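Local coordinates for protein Adp-heptose LPS heptosyltransferase II (Escherichia coli, PDB 1PSW) that transfers the second heptose from ADP-L-glycero-D-manno-heptose onto heptosyl-Kdo2-lipid A during assembly of the lipopolysaccharide inner core, at residues M15-R27 against D150-V162. Residues are numbered along the deposited sequence; the frame is centred on the assembly and turned at random.
Sequences MMSQSLYRTLQAR and DLPQPLLWPQLQV
In this two-domain GT-B glycosyltransferase, the extended 150-162 linker between the two parallel-sheet domains runs across helix 11-27 of the N-terminal domain, L156 and P158 packing on R22, S19 and M15. Two direct hydrogen bonds tie helix side chains to linker carbonyls. S19 OG donates to L156 O at 2.8 Å, in the carbonyl plane on a lone pair; R22 NH1 donates to W157 O at 2.7 Å, with an N-H...O angle of 153° and the acceptor 1° out of the guanidinium plane. A bend at chi3 (68°) carries the R22 guanidinium across the linker, L156 CB lying over one face and Q159 OE1 3.3 Å above the other, both toward the rim. Water 1 joins R22 NH1 to W157 N, and water 2 joins T23 OG1 to L156 N. Replacing R22 with leucine would probably leave W157 O without its charged donor and water 1 without one of its two mates. L156 CD1 rests 3.3 Å from R22 O, and A26 CB flanks the same methyl. Further along, the selenomethionine M15 and L160 meet tip to tip, M15 CE 3.5 Å from L160 CG, a tight fit beside A278 of helix 271-278 in the C-terminal domain. With L156 and W157 each held through backbone N and O, directly or by water, helix side chains probably fix the linker here, while the L160 backbone bonds to A278.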
loop_
_atom_site.group_PDB
_atom_site.type_symbol
_atom_site.label_atom_id
_atom_site.label_comp_id
_atom_site.label_asym_id
_atom_site.label_seq_id
_atom_site.Cartn_x
_atom_site.Cartn_y
_atom_site.Cartn_z
HETATM N N MSE A 15 -1.150 1.625 -3.772
HETATM C CA MSE A 15 -1.194 0.203 -4.045
HETATM C C MSE A 15 -2.587 -0.122 -4.608
HETATM O O MSE A 15 -2.711 -0.843 -5.598
HETATM C CB MSE A 15 -0.913 -0.574 -2.751
HETATM C CG MSE A 15 -0.423 -2.027 -2.962
HETATM SE SE MSE A 15 1.252 -2.141 -3.943
HETATM C CE MSE A 15 0.598 -2.925 -5.608
HETATM N N MSE A 16 -3.634 0.423 -3.987
HETATM C CA MSE A 16 -4.996 0.179 -4.452
HETATM C C MSE A 16 -5.226 0.703 -5.865
HETATM O O MSE A 16 -5.995 0.124 -6.618
HETATM C CB MSE A 16 -6.026 0.846 -3.529
HETATM C CG MSE A 16 -5.975 0.395 -2.105
HETATM SE SE MSE A 16 -5.967 -1.500 -2.012
HETATM C CE MSE A 16 -7.760 -1.798 -2.544
ATOM N N SER A 17 -4.566 1.802 -6.219
ATOM C CA SER A 17 -4.760 2.384 -7.536
ATOM C C SER A 17 -4.284 1.454 -8.638
ATOM O O SER A 17 -4.665 1.616 -9.797
ATOM C CB SER A 17 -4.068 3.746 -7.645
ATOM O OG SER A 17 -2.656 3.639 -7.641
ATOM N N GLN A 18 -3.472 0.460 -8.295
ATOM C CA GLN A 18 -3.022 -0.465 -9.320
ATOM C C GLN A 18 -4.220 -1.189 -9.923
ATOM O O GLN A 18 -4.186 -1.585 -11.081
ATOM C CB GLN A 18 -2.043 -1.503 -8.765
ATOM C CG GLN A 18 -1.374 -2.292 -9.882
ATOM C CD GLN A 18 -0.597 -3.499 -9.398
ATOM O OE1 GLN A 18 0.197 -4.084 -10.141
ATOM N NE2 GLN A 18 -0.826 -3.884 -8.150
ATOM N N SER A 19 -5.279 -1.378 -9.140
ATOM C CA SER A 19 -6.467 -2.057 -9.656
ATOM C C SER A 19 -7.083 -1.287 -10.814
ATOM O O SER A 19 -7.609 -1.889 -11.753
ATOM C CB SER A 19 -7.513 -2.238 -8.558
ATOM O OG SER A 19 -7.099 -3.231 -7.640
ATOM N N LEU A 20 -7.040 0.039 -10.745
ATOM C CA LEU A 20 -7.566 0.847 -11.833
ATOM C C LEU A 20 -6.696 0.630 -13.077
ATOM O O LEU A 20 -7.222 0.442 -14.176
ATOM C CB LEU A 20 -7.580 2.338 -11.458
ATOM C CG LEU A 20 -7.892 3.290 -12.623
ATOM C CD1 LEU A 20 -9.286 3.004 -13.184
ATOM C CD2 LEU A 20 -7.803 4.735 -12.141
ATOM N N TYR A 21 -5.375 0.655 -12.905
ATOM C CA TYR A 21 -4.456 0.465 -14.033
ATOM C C TYR A 21 -4.652 -0.910 -14.673
ATOM O O TYR A 21 -4.660 -1.034 -15.903
ATOM C CB TYR A 21 -2.986 0.620 -13.600
ATOM C CG TYR A 21 -2.716 1.849 -12.740
ATOM C CD1 TYR A 21 -3.511 2.987 -12.850
ATOM C CD2 TYR A 21 -1.698 1.853 -11.786
ATOM C CE1 TYR A 21 -3.315 4.097 -12.028
ATOM C CE2 TYR A 21 -1.485 2.957 -10.960
ATOM C CZ TYR A 21 -2.305 4.073 -11.086
ATOM O OH TYR A 21 -2.139 5.151 -10.254
ATOM N N ARG A 22 -4.804 -1.941 -13.842
ATOM C CA ARG A 22 -5.024 -3.290 -14.344
ATOM C C ARG A 22 -6.354 -3.351 -15.082
ATOM O O ARG A 22 -6.468 -4.003 -16.114
ATOM C CB ARG A 22 -5.035 -4.310 -13.197
ATOM C CG ARG A 22 -3.687 -4.583 -12.535
ATOM C CD ARG A 22 -3.777 -5.813 -11.649
ATOM N NE ARG A 22 -3.976 -7.019 -12.444
ATOM C CZ ARG A 22 -4.395 -8.188 -11.967
ATOM N NH1 ARG A 22 -4.678 -8.328 -10.678
ATOM N NH2 ARG A 22 -4.517 -9.231 -12.781
ATOM N N THR A 23 -7.365 -2.673 -14.549
ATOM C CA THR A 23 -8.675 -2.678 -15.179
ATOM C C THR A 23 -8.662 -1.902 -16.497
ATOM O O THR A 23 -9.293 -2.317 -17.472
ATOM C CB THR A 23 -9.748 -2.099 -14.232
ATOM O OG1 THR A 23 -9.744 -2.845 -13.011
ATOM C CG2 THR A 23 -11.133 -2.195 -14.860
ATOM N N LEU A 24 -7.932 -0.792 -16.539
ATOM C CA LEU A 24 -7.855 0.015 -17.755
ATOM C C LEU A 24 -7.256 -0.763 -18.917
ATOM O O LEU A 24 -7.714 -0.652 -20.050
ATOM C CB LEU A 24 -7.022 1.275 -17.510
ATOM C CG LEU A 24 -7.696 2.391 -16.710
ATOM C CD1 LEU A 24 -6.664 3.435 -16.328
ATOM C CD2 LEU A 24 -8.816 3.008 -17.521
ATOM N N GLN A 25 -6.226 -1.548 -18.631
ATOM C CA GLN A 25 -5.574 -2.333 -19.661
ATOM C C GLN A 25 -6.392 -3.542 -20.085
ATOM O O GLN A 25 -6.148 -4.130 -21.136
ATOM C CB GLN A 25 -4.186 -2.738 -19.184
ATOM C CG GLN A 25 -3.291 -1.513 -18.991
ATOM C CD GLN A 25 -1.814 -1.833 -19.024
ATOM O OE1 GLN A 25 -0.992 -0.997 -19.408
ATOM N NE2 GLN A 25 -1.464 -3.048 -18.621
ATOM N N ALA A 26 -7.377 -3.907 -19.272
ATOM C CA ALA A 26 -8.233 -5.033 -19.598
ATOM C C ALA A 26 -9.464 -4.554 -20.374
ATOM O O ALA A 26 -10.082 -5.332 -21.096
ATOM C CB ALA A 26 -8.666 -5.743 -18.321
ATOM N N ARG A 27 -9.822 -3.280 -20.222
ATOM C CA ARG A 27 -11.001 -2.731 -20.893
ATOM C C ARG A 27 -10.686 -1.877 -22.113
ATOM O O ARG A 27 -11.575 -1.593 -22.915
ATOM C CB ARG A 27 -11.831 -1.898 -19.908
ATOM C CG ARG A 27 -12.176 -2.606 -18.607
ATOM C CD ARG A 27 -12.984 -3.881 -18.811
ATOM N NE ARG A 27 -14.244 -3.653 -19.509
ATOM C CZ ARG A 27 -15.232 -4.540 -19.564
ATOM N NH1 ARG A 27 -15.111 -5.720 -18.960
ATOM N NH2 ARG A 27 -16.343 -4.250 -20.228
ATOM N N ASP A 150 -22.301 -4.210 -9.914
ATOM C CA ASP A 150 -22.323 -4.111 -11.369
ATOM C C ASP A 150 -20.946 -4.273 -11.999
ATOM O O ASP A 150 -20.832 -4.481 -13.205
ATOM C CB ASP A 150 -22.903 -2.772 -11.822
ATOM C CG ASP A 150 -24.354 -2.611 -11.441
ATOM O OD1 ASP A 150 -25.077 -3.630 -11.415
ATOM O OD2 ASP A 150 -24.766 -1.466 -11.182
ATOM N N LEU A 151 -19.897 -4.176 -11.191
ATOM C CA LEU A 151 -18.545 -4.304 -11.710
ATOM C C LEU A 151 -18.266 -5.682 -12.278
ATOM O O LEU A 151 -18.529 -6.697 -11.628
ATOM C CB LEU A 151 -17.523 -4.002 -10.615
ATOM C CG LEU A 151 -17.417 -2.560 -10.136
ATOM C CD1 LEU A 151 -16.431 -2.495 -8.979
ATOM C CD2 LEU A 151 -16.965 -1.662 -11.286
ATOM N N PRO A 152 -17.740 -5.739 -13.512
ATOM C CA PRO A 152 -17.429 -7.029 -14.132
ATOM C C PRO A 152 -16.486 -7.820 -13.225
ATOM O O PRO A 152 -15.481 -7.290 -12.754
ATOM C CB PRO A 152 -16.767 -6.623 -15.445
ATOM C CG PRO A 152 -17.484 -5.363 -15.794
ATOM C CD PRO A 152 -17.537 -4.634 -14.470
ATOM N N GLN A 153 -16.819 -9.083 -12.986
ATOM C CA GLN A 153 -16.017 -9.945 -12.133
ATOM C C GLN A 153 -15.193 -10.896 -12.995
ATOM O O GLN A 153 -15.577 -11.217 -14.117
ATOM C CB GLN A 153 -16.932 -10.747 -11.201
ATOM C CG GLN A 153 -17.732 -9.887 -10.224
ATOM C CD GLN A 153 -16.950 -9.535 -8.972
ATOM O OE1 GLN A 153 -17.140 -8.469 -8.388
ATOM N NE2 GLN A 153 -16.080 -10.440 -8.541
ATOM N N PRO A 154 -14.037 -11.350 -12.488
ATOM C CA PRO A 154 -13.466 -11.014 -11.179
ATOM C C PRO A 154 -12.771 -9.657 -11.204
ATOM O O PRO A 154 -12.296 -9.220 -12.252
ATOM C CB PRO A 154 -12.477 -12.151 -10.940
ATOM C CG PRO A 154 -11.972 -12.423 -12.324
ATOM C CD PRO A 154 -13.253 -12.420 -13.133
ATOM N N LEU A 155 -12.715 -8.986 -10.057
ATOM C CA LEU A 155 -12.047 -7.691 -9.990
ATOM C C LEU A 155 -10.550 -7.944 -10.061
ATOM O O LEU A 155 -10.069 -8.987 -9.615
ATOM C CB LEU A 155 -12.373 -6.967 -8.679
ATOM C CG LEU A 155 -13.845 -6.708 -8.364
ATOM C CD1 LEU A 155 -13.960 -5.939 -7.052
ATOM C CD2 LEU A 155 -14.480 -5.923 -9.493
ATOM N N LEU A 156 -9.811 -7.004 -10.632
ATOM C CA LEU A 156 -8.367 -7.157 -10.714
ATOM C C LEU A 156 -7.733 -6.481 -9.503
ATOM O O LEU A 156 -7.617 -5.258 -9.456
ATOM C CB LEU A 156 -7.845 -6.534 -12.007
ATOM C CG LEU A 156 -8.504 -7.132 -13.256
ATOM C CD1 LEU A 156 -7.888 -6.522 -14.499
ATOM C CD2 LEU A 156 -8.335 -8.641 -13.254
ATOM N N TRP A 157 -7.336 -7.290 -8.525
ATOM C CA TRP A 157 -6.724 -6.800 -7.296
ATOM C C TRP A 157 -5.277 -6.381 -7.506
ATOM O O TRP A 157 -4.641 -6.789 -8.480
ATOM C CB TRP A 157 -6.743 -7.895 -6.223
ATOM C CG TRP A 157 -8.058 -8.122 -5.545
ATOM C CD1 TRP A 157 -9.230 -7.441 -5.747
ATOM C CD2 TRP A 157 -8.317 -9.064 -4.500
ATOM N NE1 TRP A 157 -10.196 -7.899 -4.885
ATOM C CE2 TRP A 157 -9.662 -8.896 -4.108
ATOM C CE3 TRP A 157 -7.538 -10.033 -3.849
ATOM C CZ2 TRP A 157 -10.250 -9.660 -3.095
ATOM C CZ3 TRP A 157 -8.125 -10.794 -2.839
ATOM C CH2 TRP A 157 -9.466 -10.601 -2.475
ATOM N N PRO A 158 -4.738 -5.552 -6.596
ATOM C CA PRO A 158 -3.340 -5.144 -6.760
ATOM C C PRO A 158 -2.529 -6.428 -6.739
ATOM O O PRO A 158 -2.898 -7.382 -6.053
ATOM C CB PRO A 158 -3.077 -4.294 -5.525
ATOM C CG PRO A 158 -4.439 -3.714 -5.219
ATOM C CD PRO A 158 -5.349 -4.893 -5.426
ATOM N N GLN A 159 -1.423 -6.444 -7.468
ATOM C CA GLN A 159 -0.606 -7.642 -7.537
ATOM C C GLN A 159 0.811 -7.260 -7.935
ATOM O O GLN A 159 1.018 -6.514 -8.889
ATOM C CB GLN A 159 -1.229 -8.598 -8.561
ATOM C CG GLN A 159 -0.507 -9.908 -8.773
ATOM C CD GLN A 159 -1.346 -10.893 -9.582
ATOM O OE1 GLN A 159 -1.821 -10.573 -10.675
ATOM N NE2 GLN A 159 -1.525 -12.098 -9.047
ATOM N N LEU A 160 1.782 -7.758 -7.177
ATOM C CA LEU A 160 3.191 -7.481 -7.427
ATOM C C LEU A 160 3.980 -8.780 -7.513
ATOM O O LEU A 160 3.683 -9.740 -6.806
ATOM C CB LEU A 160 3.768 -6.615 -6.301
ATOM C CG LEU A 160 3.194 -5.205 -6.114
ATOM C CD1 LEU A 160 3.796 -4.542 -4.877
ATOM C CD2 LEU A 160 3.471 -4.373 -7.356
ATOM N N GLN A 161 4.992 -8.803 -8.373
ATOM C CA GLN A 161 5.830 -9.985 -8.551
ATOM C C GLN A 161 7.281 -9.586 -8.288
ATOM O O GLN A 161 7.685 -8.462 -8.580
ATOM C CB GLN A 161 5.688 -10.525 -9.980
ATOM C CG GLN A 161 4.252 -10.860 -10.402
ATOM C CD GLN A 161 3.726 -12.133 -9.765
ATOM O OE1 GLN A 161 4.300 -13.208 -9.945
ATOM N NE2 GLN A 161 2.629 -12.021 -9.018
ATOM N N VAL A 162 8.049 -10.517 -7.728
ATOM C CA VAL A 162 9.459 -10.305 -7.407
ATOM C C VAL A 162 10.235 -11.594 -7.702
ATOM O O VAL A 162 9.825 -12.678 -7.281
ATOM C CB VAL A 162 9.642 -9.934 -5.905
ATOM C CG1 VAL A 162 11.121 -9.905 -5.547
ATOM C CG2 VAL A 162 8.997 -8.584 -5.604
HETATM O O HOH W 1 -6.735 -10.128 -9.313
HETATM O O HOH W 2 -11.377 -5.038 -12.268
#